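Long-range contacts in Chains: A (Unidentified, PDB 6ZMG), which probably breaks down S-adenosylmethionine as a trimeric phage-type SAM lyase, and here holds S-adenosyl-L-homocysteine in sites between its subunits: residues A13-G18 with I74-L79; A49-Q54 with N70-I75. All blocks are in the same frame, centred on the assembly; numbering follows the deposited sequence. Where two conformers were deposited one is given.

Interaction 1. Residues A13-G18 with I74-L79; sequences ARIFVG and IIIIDL. With SAH (S-adenosyl-L-homocysteine), chain D.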
loop_
_atom_site.group_PDB
_atom_site.type_symbol
_atom_site.label_atom_id
_atom_site.label_comp_id
_atom_site.label_asym_id
_atom_site.label_seq_id
_atom_site.Cartn_x
_atom_site.Cartn_y
_atom_site.Cartn_z
ATOM N N ALA A 13 0.874 -10.878 3.599
ATOM C CA ALA A 13 2.049 -10.832 2.761
ATOM C C ALA A 13 1.890 -9.755 1.706
ATOM O O ALA A 13 0.776 -9.345 1.352
ATOM C CB ALA A 13 2.276 -12.165 2.041
ATOM N N ARG A 14 3.038 -9.314 1.209
ATOM C CA ARG A 14 3.151 -8.442 0.053
ATOM C C ARG A 14 4.144 -9.085 -0.906
ATOM O O ARG A 14 5.213 -9.550 -0.487
ATOM C CB ARG A 14 3.669 -7.056 0.447
ATOM C CG ARG A 14 2.733 -6.236 1.263
ATOM C CD ARG A 14 3.075 -4.760 1.068
ATOM N NE ARG A 14 4.379 -4.405 1.621
ATOM C CZ ARG A 14 4.908 -3.186 1.581
ATOM N NH1 ARG A 14 4.270 -2.187 0.975
ATOM N NH2 ARG A 14 6.098 -2.968 2.130
ATOM N N ILE A 15 3.789 -9.113 -2.185
ATOM C CA ILE A 15 4.668 -9.629 -3.227
ATOM C C ILE A 15 4.786 -8.552 -4.295
ATOM O O ILE A 15 3.771 -8.027 -4.761
ATOM C CB ILE A 15 4.129 -10.935 -3.847
ATOM C CG1 ILE A 15 3.878 -11.994 -2.768
ATOM C CG2 ILE A 15 5.089 -11.466 -4.883
ATOM C CD1 ILE A 15 3.264 -13.281 -3.297
ATOM N N PHE A 16 6.014 -8.245 -4.697
ATOM C CA PHE A 16 6.260 -7.293 -5.770
ATOM C C PHE A 16 6.743 -8.036 -7.004
ATOM O O PHE A 16 7.771 -8.719 -6.951
ATOM C CB PHE A 16 7.288 -6.267 -5.353
ATOM C CG PHE A 16 6.875 -5.437 -4.175
ATOM C CD1 PHE A 16 7.090 -5.864 -2.871
ATOM C CD2 PHE A 16 6.231 -4.242 -4.370
ATOM C CE1 PHE A 16 6.692 -5.055 -1.783
ATOM C CE2 PHE A 16 5.864 -3.434 -3.308
ATOM C CZ PHE A 16 6.088 -3.830 -2.022
ATOM N N VAL A 17 6.012 -7.869 -8.111
ATOM C CA VAL A 17 6.286 -8.553 -9.376
ATOM C C VAL A 17 6.386 -7.502 -10.469
ATOM O O VAL A 17 5.417 -6.769 -10.708
ATOM C CB VAL A 17 5.171 -9.540 -9.772
ATOM C CG1 VAL A 17 5.584 -10.306 -11.034
ATOM C CG2 VAL A 17 4.826 -10.477 -8.655
ATOM N N GLY A 18 7.532 -7.431 -11.130
ATOM C CA GLY A 18 7.707 -6.518 -12.234
ATOM C C GLY A 18 7.134 -7.063 -13.529
ATOM O O GLY A 18 6.899 -8.262 -13.674
ATOM N N ILE A 74 1.149 -7.310 -4.867
ATOM C CA ILE A 74 0.097 -8.233 -4.447
ATOM C C ILE A 74 0.003 -8.176 -2.931
ATOM O O ILE A 74 1.012 -8.353 -2.238
ATOM C CB ILE A 74 0.398 -9.672 -4.897
ATOM C CG1 ILE A 74 0.735 -9.735 -6.381
ATOM C CG2 ILE A 74 -0.794 -10.583 -4.585
ATOM C CD1 ILE A 74 1.187 -11.102 -6.820
ATOM N N ILE A 75 -1.194 -7.930 -2.414
ATOM C CA ILE A 75 -1.436 -7.850 -0.978
ATOM C C ILE A 75 -2.349 -9.008 -0.617
ATOM O O ILE A 75 -3.459 -9.119 -1.156
ATOM C CB ILE A 75 -2.067 -6.509 -0.571
ATOM C CG1 ILE A 75 -1.192 -5.343 -1.019
ATOM C CG2 ILE A 75 -2.345 -6.481 0.944
ATOM C CD1 ILE A 75 -1.880 -3.983 -0.871
ATOM N N ILE A 76 -1.894 -9.851 0.306
ATOM C CA ILE A 76 -2.633 -11.035 0.724
ATOM C C ILE A 76 -2.834 -10.969 2.229
ATOM O O ILE A 76 -1.858 -10.991 2.985
ATOM C CB ILE A 76 -1.889 -12.332 0.361
ATOM C CG1 ILE A 76 -1.750 -12.471 -1.148
ATOM C CG2 ILE A 76 -2.612 -13.556 0.955
ATOM C CD1 ILE A 76 -0.741 -13.529 -1.576
ATOM N N ILE A 77 -4.088 -10.886 2.665
ATOM C CA ILE A 77 -4.440 -11.032 4.077
ATOM C C ILE A 77 -4.964 -12.448 4.267
ATOM O O ILE A 77 -5.881 -12.873 3.555
ATOM C CB ILE A 77 -5.493 -9.994 4.505
ATOM C CG1 ILE A 77 -4.980 -8.575 4.251
ATOM C CG2 ILE A 77 -5.872 -10.181 5.981
ATOM C CD1 ILE A 77 -6.016 -7.530 4.403
ATOM N N ASP A 78 -4.386 -13.190 5.206
ATOM C CA ASP A 78 -4.852 -14.553 5.438
ATOM C C ASP A 78 -6.205 -14.509 6.133
ATOM O O ASP A 78 -6.292 -14.082 7.285
ATOM C CB ASP A 78 -3.853 -15.316 6.302
ATOM C CG ASP A 78 -4.319 -16.725 6.624
ATOM O OD1 ASP A 78 -5.113 -17.272 5.828
ATOM O OD2 ASP A 78 -3.901 -17.278 7.672
ATOM N N LEU A 79 -7.260 -14.972 5.467
ATOM C CA LEU A 79 -8.577 -15.075 6.078
ATOM C C LEU A 79 -8.926 -16.481 6.532
ATOM O O LEU A 79 -10.047 -16.702 7.000
ATOM C CB LEU A 79 -9.658 -14.640 5.094
ATOM C CG LEU A 79 -9.408 -13.285 4.451
ATOM C CD1 LEU A 79 -10.463 -13.042 3.402
ATOM C CD2 LEU A 79 -9.376 -12.195 5.508
HETATM N N SAH D . -17.704 -6.542 -4.145
HETATM C CA SAH D . -17.426 -7.433 -3.007
HETATM C CB SAH D . -16.219 -6.907 -2.183
HETATM C CG SAH D . -15.223 -8.018 -1.958
HETATM S SD SAH D . -13.874 -7.628 -0.825
HETATM C C SAH D . -18.612 -7.610 -2.048
HETATM O O SAH D . -18.473 -8.167 -0.982
HETATM O OXT SAH D . -19.743 -7.173 -2.482
HETATM C "C5'" SAH D . -13.304 -6.001 -1.382
HETATM C "C4'" SAH D . -11.830 -5.977 -1.736
HETATM O "O4'" SAH D . -11.042 -6.467 -0.626
HETATM C "C3'" SAH D . -11.417 -6.895 -2.876
HETATM O "O3'" SAH D . -11.691 -6.353 -4.161
HETATM C "C2'" SAH D . -9.906 -7.006 -2.647
HETATM O "O2'" SAH D . -9.280 -5.863 -3.221
HETATM C "C1'" SAH D . -9.815 -6.970 -1.119
HETATM N N9 SAH D . -9.604 -8.285 -0.525
HETATM C C8 SAH D . -10.560 -9.223 -0.220
HETATM N N7 SAH D . -10.079 -10.285 0.395
HETATM C C5 SAH D . -8.723 -10.023 0.488
HETATM C C6 SAH D . -7.663 -10.727 1.094
HETATM N N6 SAH D . -7.807 -11.896 1.731
HETATM N N1 SAH D . -6.437 -10.160 1.048
HETATM C C2 SAH D . -6.288 -8.987 0.429
HETATM N N3 SAH D . -7.209 -8.230 -0.164
HETATM C C4 SAH D . -8.417 -8.801 -0.090
#
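A13 and I15 pair with I76 and I74 across neighbouring antiparallel strands, whose short axes come within 4.8 Å of each other. Two reciprocal pairs of backbone hydrogen bonds join them. I15 N gives to I74 O and I74 N returns a nearly straight bond to I15 O (2.7 Å, 171° at the hydrogen); A13 and I76 are joined by a like pair, A13 N to I76 O and I76 N to A13 O. Between these pairs, R14 CA lies only 3.1 Å from I74 O, a CA-H...O contact.

The apolar contacts lie on the face of A13, I15, I74 and I76, which the helices 29-43 and 84-101 cover. Here I15 CB sits 4.1 Å from I74 CB. With its CG1 anti to the carbonyl carbon (chi1 -51°) and the chain extended beyond, I74 carries CD1 along the neighbouring strand to V17 CG2, the two side chains crossing obliquely at 4.1 Å in the conformer given for V17, one of two.

On the other face R14 bends at chi3 (-67°), and its guanidinium lies against F16, whose CZ stands 3.8 Å above the centre of the plane. I75 packs there against Q73 of the second subunit.

The hydrogen bonds to the ligand begin just past the paired residues, though I75 O already touches SAH C2. I77 N donates to SAH N1 (2.9 Å), and SAH N6 donates back to I77 O (2.8 Å), while L79 packs by CD1 against N6. The adenine thus takes up the backbone edge of I77 much as another strand would. This is the textbook way of reading adenine through main-chain N-H and C=O groups, set here at the end of a sheet strand in an intersubunit nucleoside pocket.

Interaction 2. Residues A49-Q54 with N70-I75; sequences ASFVAQ and NSVQII. With SAH (S-adenosyl-L-homocysteine), chain D; SAH (S-adenosyl-L-homocysteine), chain B.
From S50 to Q54 the strand runs antiparallel to S71-I75 (155° between directions), with six backbone hydrogen bonds grouped at S50-I75, V52-Q73 and Q54-S71. On one face F51 lies side by side with I74, its CE2 3.8 Å from I74 CG2, while V72 CG1 meets the ring at its edge; the helix 29-43 packs over this group.

On the opposite face V52 CG2 meets I75 CD1 at 4.1 Å, and Q54 reaches across to Q73. Q73 NE2 donates to Q54 OE1 (3.0 Å), with the two amide planes turned 66° apart. Q54 NE2 lies 3.1 Å from S71 OG. A leucine in place of Q54 would probably leave Q73 NE2 without this acceptor, the Q73 amide then held mainly by the weak bond from R14 to its OE1.

Both serines meet ligand. S50 OG donates to N3 of one SAH and accepts from O2' of the same molecule (2.7 Å), bridging base and ribose. S71 OG shares a 2.8 Å hydrogen bond with O2' of a second SAH. The arrangement is a β-hairpin whose two strands contribute to separate nucleoside sites at the interfaces of the trimer.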
loop_
_atom_site.group_PDB
_atom_site.type_symbol
_atom_site.label_atom_id
_atom_site.label_comp_id
_atom_site.label_asym_id
_atom_site.label_seq_id
_atom_site.Cartn_x
_atom_site.Cartn_y
_atom_site.Cartn_z
ATOM N N ALA A 49 -7.287 -11.697 -2.770
ATOM C CA ALA A 49 -6.108 -10.848 -2.697
ATOM C C ALA A 49 -6.431 -9.515 -3.351
ATOM O O ALA A 49 -7.471 -9.349 -3.998
ATOM C CB ALA A 49 -4.919 -11.490 -3.418
ATOM N N SER A 50 -5.515 -8.573 -3.173
ATOM C CA SER A 50 -5.554 -7.282 -3.834
ATOM C C SER A 50 -4.292 -7.111 -4.663
ATOM O O SER A 50 -3.209 -7.570 -4.282
ATOM C CB SER A 50 -5.636 -6.137 -2.820
ATOM O OG SER A 50 -6.849 -6.182 -2.073
ATOM N N PHE A 51 -4.443 -6.415 -5.784
ATOM C CA PHE A 51 -3.363 -6.208 -6.739
ATOM C C PHE A 51 -3.293 -4.724 -7.072
ATOM O O PHE A 51 -4.263 -4.152 -7.571
ATOM C CB PHE A 51 -3.602 -7.023 -8.010
ATOM C CG PHE A 51 -3.752 -8.502 -7.772
ATOM C CD1 PHE A 51 -4.938 -9.039 -7.298
ATOM C CD2 PHE A 51 -2.707 -9.343 -8.029
ATOM C CE1 PHE A 51 -5.054 -10.398 -7.083
ATOM C CE2 PHE A 51 -2.815 -10.684 -7.836
ATOM C CZ PHE A 51 -3.993 -11.221 -7.374
ATOM N N VAL A 52 -2.145 -4.108 -6.813
ATOM C CA VAL A 52 -1.953 -2.672 -6.978
ATOM C C VAL A 52 -0.955 -2.436 -8.105
ATOM O O VAL A 52 0.182 -2.924 -8.053
ATOM C CB VAL A 52 -1.443 -2.035 -5.672
ATOM C CG1 VAL A 52 -1.178 -0.556 -5.844
ATOM C CG2 VAL A 52 -2.411 -2.293 -4.516
ATOM N N ALA A 53 -1.371 -1.652 -9.096
ATOM C CA ALA A 53 -0.466 -1.240 -10.155
ATOM C C ALA A 53 0.492 -0.175 -9.650
ATOM O O ALA A 53 0.119 0.723 -8.896
ATOM C CB ALA A 53 -1.254 -0.661 -11.322
ATOM N N GLN A 54 1.732 -0.270 -10.097
ATOM C CA GLN A 54 2.769 0.623 -9.652
ATOM C C GLN A 54 3.697 0.934 -10.810
ATOM O O GLN A 54 3.745 0.215 -11.812
ATOM C CB GLN A 54 3.694 -0.035 -8.624
ATOM C CG GLN A 54 3.009 -0.860 -7.585
ATOM C CD GLN A 54 3.965 -1.298 -6.500
ATOM O OE1 GLN A 54 3.746 -1.033 -5.320
ATOM N NE2 GLN A 54 5.000 -2.034 -6.888
ATOM N N ASN A 70 6.511 -0.923 -15.247
ATOM C CA ASN A 70 5.289 -1.157 -14.505
ATOM C C ASN A 70 5.494 -2.380 -13.622
ATOM O O ASN A 70 6.179 -3.325 -14.006
ATOM C CB ASN A 70 4.139 -1.439 -15.459
ATOM C CG ASN A 70 3.785 -0.246 -16.324
ATOM O OD1 ASN A 70 3.935 0.911 -15.926
ATOM N ND2 ASN A 70 3.264 -0.528 -17.501
ATOM N N SER A 71 4.861 -2.385 -12.455
ATOM C CA SER A 71 4.936 -3.539 -11.571
ATOM C C SER A 71 3.623 -3.683 -10.812
ATOM O O SER A 71 2.703 -2.857 -10.934
ATOM C CB SER A 71 6.161 -3.449 -10.654
ATOM O OG SER A 71 6.027 -2.363 -9.779
ATOM N N VAL A 72 3.540 -4.767 -10.040
ATOM C CA VAL A 72 2.335 -5.122 -9.310
ATOM C C VAL A 72 2.713 -5.440 -7.882
ATOM O O VAL A 72 3.667 -6.185 -7.636
ATOM C CB VAL A 72 1.627 -6.340 -9.928
ATOM C CG1 VAL A 72 0.354 -6.633 -9.159
ATOM C CG2 VAL A 72 1.358 -6.077 -11.395
ATOM N N GLN A 73 2.001 -4.832 -6.951
ATOM C CA GLN A 73 2.097 -5.179 -5.543
ATOM C C GLN A 73 0.888 -6.049 -5.204
ATOM O O GLN A 73 -0.261 -5.596 -5.283
ATOM C CB GLN A 73 2.159 -3.916 -4.691
ATOM C CG GLN A 73 2.231 -4.219 -3.217
ATOM C CD GLN A 73 2.081 -3.015 -2.314
ATOM O OE1 GLN A 73 1.778 -3.177 -1.134
ATOM N NE2 GLN A 73 2.350 -1.812 -2.837
ATOM N N ILE A 74 1.149 -7.310 -4.867
ATOM C CA ILE A 74 0.097 -8.233 -4.447
ATOM C C ILE A 74 0.003 -8.176 -2.931
ATOM O O ILE A 74 1.012 -8.353 -2.238
ATOM C CB ILE A 74 0.398 -9.672 -4.897
ATOM C CG1 ILE A 74 0.735 -9.735 -6.381
ATOM C CG2 ILE A 74 -0.794 -10.583 -4.585
ATOM C CD1 ILE A 74 1.187 -11.102 -6.820
ATOM N N ILE A 75 -1.194 -7.930 -2.414
ATOM C CA ILE A 75 -1.436 -7.850 -0.978
ATOM C C ILE A 75 -2.349 -9.008 -0.617
ATOM O O ILE A 75 -3.459 -9.119 -1.156
ATOM C CB ILE A 75 -2.067 -6.509 -0.571
ATOM C CG1 ILE A 75 -1.192 -5.343 -1.019
ATOM C CG2 ILE A 75 -2.345 -6.481 0.944
ATOM C CD1 ILE A 75 -1.880 -3.983 -0.871
HETATM N N SAH D . -17.704 -6.542 -4.145
HETATM C CA SAH D . -17.426 -7.433 -3.007
HETATM C CB SAH D . -16.219 -6.907 -2.183
HETATM C CG SAH D . -15.223 -8.018 -1.958
HETATM S SD SAH D . -13.874 -7.628 -0.825
HETATM C C SAH D . -18.612 -7.610 -2.048
HETATM O O SAH D . -18.473 -8.167 -0.982
HETATM O OXT SAH D . -19.743 -7.173 -2.482
HETATM C "C5'" SAH D . -13.304 -6.001 -1.382
HETATM C "C4'" SAH D . -11.830 -5.977 -1.736
HETATM O "O4'" SAH D . -11.042 -6.467 -0.626
HETATM C "C3'" SAH D . -11.417 -6.895 -2.876
HETATM O "O3'" SAH D . -11.691 -6.353 -4.161
HETATM C "C2'" SAH D . -9.906 -7.006 -2.647
HETATM O "O2'" SAH D . -9.280 -5.863 -3.221
HETATM C "C1'" SAH D . -9.815 -6.970 -1.119
HETATM N N9 SAH D . -9.604 -8.285 -0.525
HETATM C C8 SAH D . -10.560 -9.223 -0.220
HETATM N N7 SAH D . -10.079 -10.285 0.395
HETATM C C5 SAH D . -8.723 -10.023 0.488
HETATM C C6 SAH D . -7.663 -10.727 1.094
HETATM N N6 SAH D . -7.807 -11.896 1.731
HETATM N N1 SAH D . -6.437 -10.160 1.048
HETATM C C2 SAH D . -6.288 -8.987 0.429
HETATM N N3 SAH D . -7.209 -8.230 -0.164
HETATM C C4 SAH D . -8.417 -8.801 -0.090
HETATM N N SAH B . 11.550 -6.879 -13.882
HETATM C CA SAH B . 12.486 -7.024 -12.757
HETATM C CB SAH B . 11.733 -6.919 -11.402
HETATM C CG SAH B . 12.428 -5.928 -10.500
HETATM S SD SAH B . 11.809 -5.860 -8.807
HETATM C C SAH B . 13.267 -8.346 -12.761
HETATM O O SAH B . 13.936 -8.678 -11.808
HETATM O OXT SAH B . 13.193 -9.027 -13.851
HETATM C "C5'" SAH B . 10.011 -5.789 -9.010
HETATM C "C4'" SAH B . 9.385 -4.578 -8.346
HETATM O "O4'" SAH B . 9.766 -4.523 -6.951
HETATM C "C3'" SAH B . 9.844 -3.230 -8.878
HETATM O "O3'" SAH B . 9.195 -2.851 -10.084
HETATM C "C2'" SAH B . 9.444 -2.296 -7.730
HETATM O "O2'" SAH B . 8.062 -1.982 -7.870
HETATM C "C1'" SAH B . 9.681 -3.183 -6.505
HETATM N N9 SAH B . 10.921 -2.870 -5.801
HETATM C C8 SAH B . 12.182 -3.329 -6.096
HETATM N N7 SAH B . 13.096 -2.948 -5.227
HETATM C C5 SAH B . 12.385 -2.187 -4.315
HETATM C C6 SAH B . 12.762 -1.552 -3.115
HETATM N N6 SAH B . 14.006 -1.565 -2.618
HETATM N N1 SAH B . 11.793 -0.918 -2.419
HETATM C C2 SAH B . 10.547 -0.912 -2.900
HETATM N N3 SAH B . 10.074 -1.482 -4.005
HETATM C C4 SAH B . 11.047 -2.119 -4.669
HETATM O O HOH W 1 1.573 0.713 -13.712
#

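How the interactions relate
Interactions 1 and 2 have centres about 8 Å apart and share the strand 66-77, which lies between its sheet neighbours 11-21 and 49-59. Along the chain 11-21 comes first, then the helix 29-43, then the hairpin of 49-59 and 66-77, so the last strand inserts between the two earlier ones. I74 and I75 serve both contacts, and V17 O probably accepts a hydrogen bond from V72 N (2.8 Å), continuing the pairing of interaction 1 into the range of interaction 2. The shared strand thereby ties the sheet to two ligand sites: S71 reaches one SAH and I77 the other, so each chain helps build two intersubunit pockets.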